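Local atomic coordinates of peptide ABC transporter permease (Staphylococcus hominis, PDB entry 6EXS), a protein that probably couples proton movement to peptide uptake across the membrane and binds a thioalcohol-conjugated peptide that is a human axillary malodour precursor. Residues I167-F172 / F182-I187. Numbering follows the deposited sequence.
Sequences IILQHF and FLLAAI
L184 reaches across to helix 147-174 and meets I168, L169 and F172, and its chain is worth following outward. L184 CB is already 4.3 Å from L169 CD2, just beyond close packing. The first torsion sets CG opposite the backbone N (chi1 -170°), which extends the branch point across the gap to helix 147-174. L184 CG is 4.6 Å from L169 CD2 and adds little beyond carrying the methyls. L184 CD1 comes no nearer to the other segment than 5.5 Å, at F172 CZ, while CD2 makes all the close contacts. F172 CE1 lies 3.6 Å from L184 CD2, with the ring and the leucine chain crossing at about a right angle and the methyl meeting the ring obliquely. I168 CG2 lies 3.8 Å from L184 CD2, and L169 CD2 lies 4.1 Å from that L184 methyl. The two long helices are successive and antiparallel, joined by a short turn, as expected for the fifth and sixth transmembrane helices in the N-terminal bundle of a major facilitator transporter. The two segments run at 147°, their axes approach to 10.7 Å, and no hydrogen bond links them. Helix 16-44 packs against this hairpin, its F30 touching I168 and its M38 touching both F172 and F182. L169 is the buried member of the trio, its side chain about 12 Å from the bound peptide conjugate.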
loop_
_atom_site.group_PDB
_atom_site.type_symbol
_atom_site.label_atom_id
_atom_site.label_comp_id
_atom_site.label_asym_id
_atom_site.label_seq_id
_atom_site.Cartn_x
_atom_site.Cartn_y
_atom_site.Cartn_z
ATOM N N ILE A 167 -4.174 -12.672 -12.453
ATOM C CA ILE A 167 -4.461 -13.926 -13.163
ATOM C C ILE A 167 -5.556 -13.688 -14.219
ATOM O O ILE A 167 -5.397 -14.141 -15.357
ATOM C CB ILE A 167 -4.784 -15.099 -12.183
ATOM C CG1 ILE A 167 -3.566 -15.433 -11.282
ATOM C CG2 ILE A 167 -5.277 -16.358 -12.917
ATOM C CD1 ILE A 167 -3.861 -16.363 -10.052
ATOM N N ILE A 168 -6.619 -12.923 -13.868
ATOM C CA ILE A 168 -7.740 -12.613 -14.779
ATOM C C ILE A 168 -7.344 -11.611 -15.879
ATOM O O ILE A 168 -7.732 -11.792 -17.039
ATOM C CB ILE A 168 -9.026 -12.174 -14.002
ATOM C CG1 ILE A 168 -9.627 -13.384 -13.232
ATOM C CG2 ILE A 168 -10.083 -11.522 -14.931
ATOM C CD1 ILE A 168 -10.831 -13.098 -12.387
ATOM N N LEU A 169 -6.568 -10.577 -15.523
ATOM C CA LEU A 169 -6.204 -9.505 -16.441
ATOM C C LEU A 169 -4.953 -9.767 -17.276
ATOM O O LEU A 169 -4.688 -8.998 -18.204
ATOM C CB LEU A 169 -6.118 -8.179 -15.698
ATOM C CG LEU A 169 -7.478 -7.717 -15.163
ATOM C CD1 LEU A 169 -7.319 -6.705 -14.110
ATOM C CD2 LEU A 169 -8.371 -7.183 -16.265
ATOM N N GLN A 170 -4.263 -10.906 -17.054
ATOM C CA GLN A 170 -3.108 -11.289 -17.864
ATOM C C GLN A 170 -3.511 -11.425 -19.330
ATOM O O GLN A 170 -2.750 -10.999 -20.203
ATOM C CB GLN A 170 -2.436 -12.569 -17.336
ATOM C CG GLN A 170 -1.202 -13.023 -18.141
ATOM C CD GLN A 170 -0.151 -11.947 -18.339
ATOM O OE1 GLN A 170 0.266 -11.263 -17.400
ATOM N NE2 GLN A 170 0.369 -11.838 -19.557
ATOM N N HIS A 171 -4.736 -11.943 -19.590
ATOM C CA HIS A 171 -5.302 -12.103 -20.933
ATOM C C HIS A 171 -5.394 -10.768 -21.674
ATOM O O HIS A 171 -5.003 -10.704 -22.836
ATOM C CB HIS A 171 -6.686 -12.781 -20.883
ATOM C CG HIS A 171 -7.425 -12.726 -22.188
ATOM N ND1 HIS A 171 -6.992 -13.447 -23.302
ATOM C CD2 HIS A 171 -8.514 -11.999 -22.537
ATOM C CE1 HIS A 171 -7.835 -13.146 -24.278
ATOM N NE2 HIS A 171 -8.767 -12.279 -23.871
ATOM N N PHE A 172 -5.901 -9.707 -21.000
ATOM C CA PHE A 172 -6.069 -8.380 -21.592
ATOM C C PHE A 172 -4.747 -7.719 -21.949
ATOM O O PHE A 172 -4.687 -7.006 -22.946
ATOM C CB PHE A 172 -6.928 -7.491 -20.704
ATOM C CG PHE A 172 -8.365 -7.932 -20.616
ATOM C CD1 PHE A 172 -8.764 -8.876 -19.675
ATOM C CD2 PHE A 172 -9.326 -7.383 -21.453
ATOM C CE1 PHE A 172 -10.095 -9.278 -19.586
ATOM C CE2 PHE A 172 -10.663 -7.774 -21.353
ATOM C CZ PHE A 172 -11.039 -8.721 -20.417
ATOM N N PHE A 182 -9.245 -2.478 -17.997
ATOM C CA PHE A 182 -9.546 -1.396 -17.058
ATOM C C PHE A 182 -11.053 -1.246 -16.880
ATOM O O PHE A 182 -11.489 -0.784 -15.832
ATOM C CB PHE A 182 -8.918 -0.061 -17.516
ATOM C CG PHE A 182 -7.405 0.023 -17.520
ATOM C CD1 PHE A 182 -6.666 -0.337 -16.394
ATOM C CD2 PHE A 182 -6.721 0.496 -18.633
ATOM C CE1 PHE A 182 -5.268 -0.256 -16.395
ATOM C CE2 PHE A 182 -5.322 0.568 -18.637
ATOM C CZ PHE A 182 -4.607 0.210 -17.509
ATOM N N LEU A 183 -11.848 -1.637 -17.903
ATOM C CA LEU A 183 -13.311 -1.628 -17.841
ATOM C C LEU A 183 -13.779 -2.771 -16.934
ATOM O O LEU A 183 -14.705 -2.571 -16.150
ATOM C CB LEU A 183 -13.936 -1.713 -19.243
ATOM C CG LEU A 183 -15.477 -1.708 -19.350
ATOM C CD1 LEU A 183 -16.092 -0.390 -18.838
ATOM C CD2 LEU A 183 -15.918 -1.989 -20.781
ATOM N N LEU A 184 -13.103 -3.945 -17.003
ATOM C CA LEU A 184 -13.390 -5.109 -16.165
ATOM C C LEU A 184 -13.143 -4.780 -14.683
ATOM O O LEU A 184 -13.961 -5.155 -13.840
ATOM C CB LEU A 184 -12.581 -6.338 -16.623
ATOM C CG LEU A 184 -12.926 -7.712 -16.004
ATOM C CD1 LEU A 184 -14.418 -8.043 -16.132
ATOM C CD2 LEU A 184 -12.144 -8.817 -16.683
ATOM N N ALA A 185 -12.052 -4.028 -14.378
ATOM C CA ALA A 185 -11.736 -3.556 -13.027
ATOM C C ALA A 185 -12.842 -2.574 -12.598
ATOM O O ALA A 185 -13.335 -2.685 -11.474
ATOM C CB ALA A 185 -10.372 -2.879 -12.995
ATOM N N ALA A 186 -13.301 -1.688 -13.525
ATOM C CA ALA A 186 -14.393 -0.743 -13.261
ATOM C C ALA A 186 -15.689 -1.467 -12.867
ATOM O O ALA A 186 -16.263 -1.121 -11.845
ATOM C CB ALA A 186 -14.633 0.152 -14.468
ATOM N N ILE A 187 -16.110 -2.493 -13.639
ATOM C CA ILE A 187 -17.325 -3.283 -13.388
ATOM C C ILE A 187 -17.199 -4.041 -12.052
ATOM O O ILE A 187 -18.153 -4.054 -11.273
ATOM C CB ILE A 187 -17.713 -4.190 -14.610
ATOM C CG1 ILE A 187 -18.110 -3.321 -15.834
ATOM C CG2 ILE A 187 -18.841 -5.184 -14.266
ATOM C CD1 ILE A 187 -17.998 -4.007 -17.224
#